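Local structure of erythrocyte membrane protein 1 (Plasmodium falciparum, 6S8T) at residues Q311-L316 and P460-A465; K158-H163 and Q175-R180. The protein probably binds a host cell-surface receptor, here through its ICAM-1-binding DBLbeta domain, the part of the larger PfEMP1 adhesin present in this chain. All blocks are in the same frame, centred on the assembly; numbering follows the deposited sequence.

Contact 1: Q311-L316 and P460-A465; sequences QEYDKL and PKYANA
Y462 meets Y313 and L316 where the C-terminal tail of this Duffy-binding-like (DBL) domain folds back on helix 293-319. The joint consists of a short loop laid against one turn of a long helix, and no hydrogen bond links 311-316 to 460-465; aromatic and apolar contacts do the work.

The aromatic part is an offset edge-to-face pair. Y462 turns its edge toward the face of Y313, with the ring planes at 81° and the centroids 5.6 Å apart. The leading atom is CE2 of Y462, which lies 3.7 Å from CZ of Y313. With its CG anti to the backbone N (chi1 -163°), the Y313 ring is carried out from the helix toward the loop, although its CB leaves the helix neither toward the loop nor away.

Aliphatic packing comes from L316, whose CG lies over one face of the Y462 ring, with CD2 4.1 Å from CG of that tyrosine. The two side chains run past each other in opposite directions. Y462 is therefore held on two sides, by leucine on a face and by tyrosine at an edge. K461 adds the foot of its chain, CB and CG lying near the Y313 hydroxyl, before the bend at chi2 (-79°) takes the ammonium end away.

Elsewhere in the chain, L316 meets A343 and C344 of helix 335-372, Y462 rests on M324, and E432 touches both Y313 and K461. Within the helix, K315 NZ forms a salt bridge with E312 OE1. At the rim of the Y462 ring, in its plane, Y313 OH stands 3.3 Å from CE2 of Y462.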
loop_
_atom_site.group_PDB
_atom_site.type_symbol
_atom_site.label_atom_id
_atom_site.label_comp_id
_atom_site.label_asym_id
_atom_site.label_seq_id
_atom_site.Cartn_x
_atom_site.Cartn_y
_atom_site.Cartn_z
ATOM N N GLN A 311 -18.411 -9.774 -6.358
ATOM C CA GLN A 311 -18.826 -11.061 -5.804
ATOM C C GLN A 311 -20.252 -10.998 -5.269
ATOM O O GLN A 311 -21.038 -11.933 -5.468
ATOM C CB GLN A 311 -17.855 -11.497 -4.706
ATOM C CG GLN A 311 -18.141 -12.873 -4.114
ATOM C CD GLN A 311 -17.111 -13.286 -3.075
ATOM O OE1 GLN A 311 -17.229 -12.943 -1.899
ATOM N NE2 GLN A 311 -16.090 -14.019 -3.509
ATOM N N GLU A 312 -20.606 -9.907 -4.586
ATOM C CA GLU A 312 -21.980 -9.739 -4.120
ATOM C C GLU A 312 -22.946 -9.568 -5.283
ATOM O O GLU A 312 -24.094 -10.018 -5.206
ATOM C CB GLU A 312 -22.079 -8.540 -3.179
ATOM C CG GLU A 312 -21.384 -8.729 -1.847
ATOM C CD GLU A 312 -21.920 -9.919 -1.082
ATOM O OE1 GLU A 312 -21.303 -11.002 -1.154
ATOM O OE2 GLU A 312 -22.967 -9.773 -0.419
ATOM N N TYR A 313 -22.504 -8.919 -6.362
ATOM C CA TYR A 313 -23.376 -8.729 -7.515
ATOM C C TYR A 313 -23.697 -10.058 -8.186
ATOM O O TYR A 313 -24.817 -10.260 -8.665
ATOM C CB TYR A 313 -22.729 -7.762 -8.505
ATOM C CG TYR A 313 -23.685 -7.182 -9.524
ATOM C CD1 TYR A 313 -24.379 -6.007 -9.260
ATOM C CD2 TYR A 313 -23.888 -7.803 -10.750
ATOM C CE1 TYR A 313 -25.251 -5.468 -10.188
ATOM C CE2 TYR A 313 -24.759 -7.273 -11.683
ATOM C CZ TYR A 313 -25.438 -6.105 -11.397
ATOM O OH TYR A 313 -26.306 -5.570 -12.322
ATOM N N ASP A 314 -22.729 -10.979 -8.224
ATOM C CA ASP A 314 -22.991 -12.299 -8.793
ATOM C C ASP A 314 -24.014 -13.064 -7.965
ATOM O O ASP A 314 -24.862 -13.772 -8.519
ATOM C CB ASP A 314 -21.692 -13.094 -8.906
ATOM C CG ASP A 314 -20.793 -12.586 -10.012
ATOM O OD1 ASP A 314 -21.186 -11.622 -10.701
ATOM O OD2 ASP A 314 -19.694 -13.150 -10.193
ATOM N N LYS A 315 -23.947 -12.943 -6.636
ATOM C CA LYS A 315 -24.963 -13.560 -5.790
ATOM C C LYS A 315 -26.338 -12.973 -6.067
ATOM O O LYS A 315 -27.349 -13.676 -5.958
ATOM C CB LYS A 315 -24.602 -13.383 -4.315
ATOM C CG LYS A 315 -23.298 -14.042 -3.908
ATOM C CD LYS A 315 -22.980 -13.776 -2.446
ATOM C CE LYS A 315 -21.667 -14.432 -2.044
ATOM N NZ LYS A 315 -21.285 -14.110 -0.640
ATOM N N LEU A 316 -26.395 -11.693 -6.431
ATOM C CA LEU A 316 -27.664 -11.063 -6.764
ATOM C C LEU A 316 -28.182 -11.511 -8.126
ATOM O O LEU A 316 -29.400 -11.598 -8.322
ATOM C CB LEU A 316 -27.513 -9.541 -6.723
ATOM C CG LEU A 316 -28.788 -8.715 -6.551
ATOM C CD1 LEU A 316 -29.482 -9.074 -5.249
ATOM C CD2 LEU A 316 -28.466 -7.229 -6.598
ATOM N N PRO A 460 -29.898 -0.177 -10.299
ATOM C CA PRO A 460 -30.825 0.150 -11.395
ATOM C C PRO A 460 -31.298 -1.064 -12.175
ATOM O O PRO A 460 -32.426 -1.061 -12.687
ATOM C CB PRO A 460 -30.001 1.103 -12.274
ATOM C CG PRO A 460 -28.956 1.658 -11.359
ATOM C CD PRO A 460 -28.620 0.543 -10.417
ATOM N N LYS A 461 -30.473 -2.107 -12.277
ATOM C CA LYS A 461 -30.864 -3.309 -13.000
ATOM C C LYS A 461 -31.726 -4.245 -12.161
ATOM O O LYS A 461 -32.419 -5.098 -12.726
ATOM C CB LYS A 461 -29.619 -4.058 -13.484
ATOM C CG LYS A 461 -28.624 -3.201 -14.258
ATOM C CD LYS A 461 -29.060 -2.978 -15.700
ATOM C CE LYS A 461 -27.986 -2.238 -16.488
ATOM N NZ LYS A 461 -28.304 -2.147 -17.941
ATOM N N TYR A 462 -31.704 -4.103 -10.831
ATOM C CA TYR A 462 -32.436 -5.002 -9.946
ATOM C C TYR A 462 -33.372 -4.255 -9.002
ATOM O O TYR A 462 -33.774 -4.808 -7.974
ATOM C CB TYR A 462 -31.466 -5.873 -9.143
ATOM C CG TYR A 462 -30.729 -6.881 -9.991
ATOM C CD1 TYR A 462 -31.262 -8.143 -10.223
ATOM C CD2 TYR A 462 -29.507 -6.569 -10.572
ATOM C CE1 TYR A 462 -30.597 -9.066 -11.003
ATOM C CE2 TYR A 462 -28.833 -7.485 -11.355
ATOM C CZ TYR A 462 -29.383 -8.732 -11.567
ATOM O OH TYR A 462 -28.718 -9.648 -12.345
ATOM N N ALA A 463 -33.731 -3.011 -9.333
ATOM C CA ALA A 463 -34.649 -2.262 -8.481
ATOM C C ALA A 463 -36.017 -2.928 -8.426
ATOM O O ALA A 463 -36.626 -3.026 -7.353
ATOM C CB ALA A 463 -34.768 -0.822 -8.979
ATOM N N ASN A 464 -36.515 -3.399 -9.571
ATOM C CA ASN A 464 -37.794 -4.096 -9.612
ATOM C C ASN A 464 -37.685 -5.551 -9.178
ATOM O O ASN A 464 -38.694 -6.137 -8.769
ATOM C CB ASN A 464 -38.389 -4.028 -11.021
ATOM C CG ASN A 464 -38.797 -2.622 -11.416
ATOM O OD1 ASN A 464 -39.208 -1.824 -10.575
ATOM N ND2 ASN A 464 -38.688 -2.313 -12.704
ATOM N N ALA A 465 -36.493 -6.146 -9.259
ATOM C CA ALA A 465 -36.341 -7.547 -8.879
ATOM C C ALA A 465 -36.479 -7.731 -7.373
ATOM O O ALA A 465 -37.054 -8.725 -6.914
ATOM C CB ALA A 465 -34.994 -8.081 -9.365
#

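Contact 2: K158-H163 and Q175-R180; sequences KRYKKH and QESICR
S177 OG is gripped by two groups: it accepts a hydrogen bond of 2.8 Å from Y160 OH and is also hydrogen-bonded to E303 OE2 of helix 293-319. Because the serine oxygen points anti to its own backbone N (chi1 -175°), it is directed at the tyrosine hydroxyl, and the two bonds together satisfy a buried polar atom. The same E303 oxygen also forms a salt bridge with R180 NH1, which would position the carboxylate beside the serine; the two hydrogen bonds on OG limit the rotation of the serine side chain.

Nearer the root of the tyrosine, I178 supplies the apolar half. Its CG1 sits over one face of the Y160 ring, 3.8 Å from the centroid and 19° off the normal, in a CH-pi contact displaced toward CD1 and CG. CD1 of I178 reaches the same margin, 3.8 Å from CD1 of Y160, and K161 CG comes within 4.4 Å of that isoleucine methyl. One ring thus receives carbon over its face and is tied at its hydroxyl, which restrains it at both ends.

W304 and K307 of helix 293-319 also touch Y160, while C179 is disulfide-bonded to C278. The two short helical segments approach to 10.9 Å between axes, with their directions 138° apart, a roughly antiparallel but strongly inclined helical pair joined by a short connection in the helical core of the Duffy binding domain.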
loop_
_atom_site.group_PDB
_atom_site.type_symbol
_atom_site.label_atom_id
_atom_site.label_comp_id
_atom_site.label_asym_id
_atom_site.label_seq_id
_atom_site.Cartn_x
_atom_site.Cartn_y
_atom_site.Cartn_z
ATOM N N LYS A 158 1.705 -17.010 -2.478
ATOM C CA LYS A 158 1.053 -18.252 -2.069
ATOM C C LYS A 158 -0.302 -17.994 -1.416
ATOM O O LYS A 158 -1.271 -18.710 -1.688
ATOM C CB LYS A 158 1.962 -19.039 -1.125
ATOM C CG LYS A 158 3.259 -19.525 -1.764
ATOM C CD LYS A 158 4.095 -20.338 -0.784
ATOM C CE LYS A 158 5.419 -20.772 -1.402
ATOM N NZ LYS A 158 5.228 -21.588 -2.639
ATOM N N ARG A 159 -0.395 -16.983 -0.546
ATOM C CA ARG A 159 -1.655 -16.745 0.153
ATOM C C ARG A 159 -2.711 -16.144 -0.765
ATOM O O ARG A 159 -3.907 -16.356 -0.545
ATOM C CB ARG A 159 -1.436 -15.841 1.363
ATOM C CG ARG A 159 -0.804 -16.543 2.544
ATOM C CD ARG A 159 -0.815 -15.665 3.781
ATOM N NE ARG A 159 -0.378 -16.400 4.963
ATOM C CZ ARG A 159 -1.191 -17.102 5.749
ATOM N NH1 ARG A 159 -0.707 -17.741 6.805
ATOM N NH2 ARG A 159 -2.488 -17.160 5.481
ATOM N N TYR A 160 -2.298 -15.391 -1.786
ATOM C CA TYR A 160 -3.263 -14.890 -2.760
ATOM C C TYR A 160 -3.915 -16.042 -3.512
ATOM O O TYR A 160 -5.140 -16.079 -3.679
ATOM C CB TYR A 160 -2.581 -13.929 -3.735
ATOM C CG TYR A 160 -3.540 -13.061 -4.520
ATOM C CD1 TYR A 160 -4.285 -13.582 -5.574
ATOM C CD2 TYR A 160 -3.690 -11.715 -4.212
ATOM C CE1 TYR A 160 -5.160 -12.782 -6.291
ATOM C CE2 TYR A 160 -4.559 -10.911 -4.921
ATOM C CZ TYR A 160 -5.290 -11.447 -5.958
ATOM O OH TYR A 160 -6.152 -10.636 -6.660
ATOM N N LYS A 161 -3.105 -16.998 -3.974
ATOM C CA LYS A 161 -3.655 -18.160 -4.661
ATOM C C LYS A 161 -4.477 -19.031 -3.719
ATOM O O LYS A 161 -5.478 -19.620 -4.140
ATOM C CB LYS A 161 -2.529 -18.970 -5.307
ATOM C CG LYS A 161 -1.840 -18.241 -6.456
ATOM C CD LYS A 161 -0.882 -19.144 -7.223
ATOM C CE LYS A 161 0.397 -19.398 -6.446
ATOM N NZ LYS A 161 1.352 -20.242 -7.221
ATOM N N LYS A 162 -4.088 -19.106 -2.444
ATOM C CA LYS A 162 -4.817 -19.942 -1.496
ATOM C C LYS A 162 -6.151 -19.313 -1.113
ATOM O O LYS A 162 -7.190 -19.981 -1.127
ATOM C CB LYS A 162 -3.965 -20.187 -0.252
ATOM C CG LYS A 162 -4.687 -20.938 0.850
ATOM C CD LYS A 162 -3.856 -20.975 2.122
ATOM C CE LYS A 162 -4.575 -21.732 3.225
ATOM N NZ LYS A 162 -5.914 -21.147 3.516
ATOM N N HIS A 163 -6.143 -18.023 -0.767
ATOM C CA HIS A 163 -7.362 -17.378 -0.293
ATOM C C HIS A 163 -8.404 -17.215 -1.392
ATOM O O HIS A 163 -9.582 -17.002 -1.084
ATOM C CB HIS A 163 -7.026 -16.025 0.338
ATOM C CG HIS A 163 -6.265 -16.141 1.622
ATOM N ND1 HIS A 163 -5.676 -15.062 2.245
ATOM C CD2 HIS A 163 -6.000 -17.216 2.404
ATOM C CE1 HIS A 163 -5.080 -15.465 3.353
ATOM N NE2 HIS A 163 -5.262 -16.769 3.472
ATOM N N GLN A 175 -2.753 -12.402 -12.237
ATOM C CA GLN A 175 -1.305 -12.234 -12.190
ATOM C C GLN A 175 -0.930 -10.770 -11.989
ATOM O O GLN A 175 -0.045 -10.456 -11.184
ATOM C CB GLN A 175 -0.663 -12.789 -13.463
ATOM C CG GLN A 175 -0.847 -14.289 -13.647
ATOM C CD GLN A 175 -0.017 -14.860 -14.785
ATOM O OE1 GLN A 175 1.213 -14.816 -14.753
ATOM N NE2 GLN A 175 -0.687 -15.402 -15.795
ATOM N N GLU A 176 -1.597 -9.858 -12.700
ATOM C CA GLU A 176 -1.300 -8.441 -12.526
ATOM C C GLU A 176 -1.655 -7.970 -11.121
ATOM O O GLU A 176 -0.933 -7.160 -10.531
ATOM C CB GLU A 176 -2.036 -7.616 -13.580
ATOM C CG GLU A 176 -1.149 -7.189 -14.736
ATOM C CD GLU A 176 -1.897 -6.394 -15.784
ATOM O OE1 GLU A 176 -3.037 -6.779 -16.121
ATOM O OE2 GLU A 176 -1.349 -5.379 -16.264
ATOM N N SER A 177 -2.757 -8.478 -10.564
ATOM C CA SER A 177 -3.138 -8.106 -9.206
ATOM C C SER A 177 -2.096 -8.569 -8.192
ATOM O O SER A 177 -1.816 -7.861 -7.217
ATOM C CB SER A 177 -4.516 -8.687 -8.879
ATOM O OG SER A 177 -4.974 -8.258 -7.610
ATOM N N ILE A 178 -1.510 -9.751 -8.407
ATOM C CA ILE A 178 -0.454 -10.238 -7.521
ATOM C C ILE A 178 0.808 -9.397 -7.682
ATOM O O ILE A 178 1.486 -9.075 -6.698
ATOM C CB ILE A 178 -0.170 -11.730 -7.786
ATOM C CG1 ILE A 178 -1.401 -12.587 -7.492
ATOM C CG2 ILE A 178 1.001 -12.210 -6.948
ATOM C CD1 ILE A 178 -1.202 -14.070 -7.804
ATOM N N CYS A 179 1.145 -9.031 -8.923
ATOM C CA CYS A 179 2.311 -8.186 -9.154
ATOM C C CYS A 179 2.156 -6.830 -8.465
ATOM O O CYS A 179 3.117 -6.308 -7.886
ATOM C CB CYS A 179 2.549 -8.021 -10.660
ATOM S SG CYS A 179 3.095 -9.547 -11.525
ATOM N N ARG A 180 0.948 -6.254 -8.496
ATOM C CA ARG A 180 0.723 -4.971 -7.828
ATOM C C ARG A 180 0.867 -5.098 -6.314
ATOM O O ARG A 180 1.396 -4.191 -5.659
ATOM C CB ARG A 180 -0.659 -4.411 -8.184
ATOM C CG ARG A 180 -0.755 -3.768 -9.567
ATOM C CD ARG A 180 -2.055 -2.981 -9.744
ATOM N NE ARG A 180 -3.245 -3.807 -9.542
ATOM C CZ ARG A 180 -3.877 -4.467 -10.509
ATOM N NH1 ARG A 180 -4.950 -5.195 -10.226
ATOM N NH2 ARG A 180 -3.438 -4.404 -11.760
#

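Overall arrangement
Helix 293-319 connects the two contacts: contact 1 uses its 311-316 turn directly, whereas contact 2 packs against it through E303, W304 and K307, about one to two turns before Q311. The centres are 27 Å apart and the nearest atoms about 8 Å, so they do not touch. Along the chain they follow in series, contact 2 closing before contact 1 opens. Contact 2 is the more central, 14 Å from the centre of the chain, and joins helices close in sequence; contact 1 lies 31 Å out and brings together segments 144 residues apart, bringing the C-terminal tail back to the helical body. Neither contact includes a ligand.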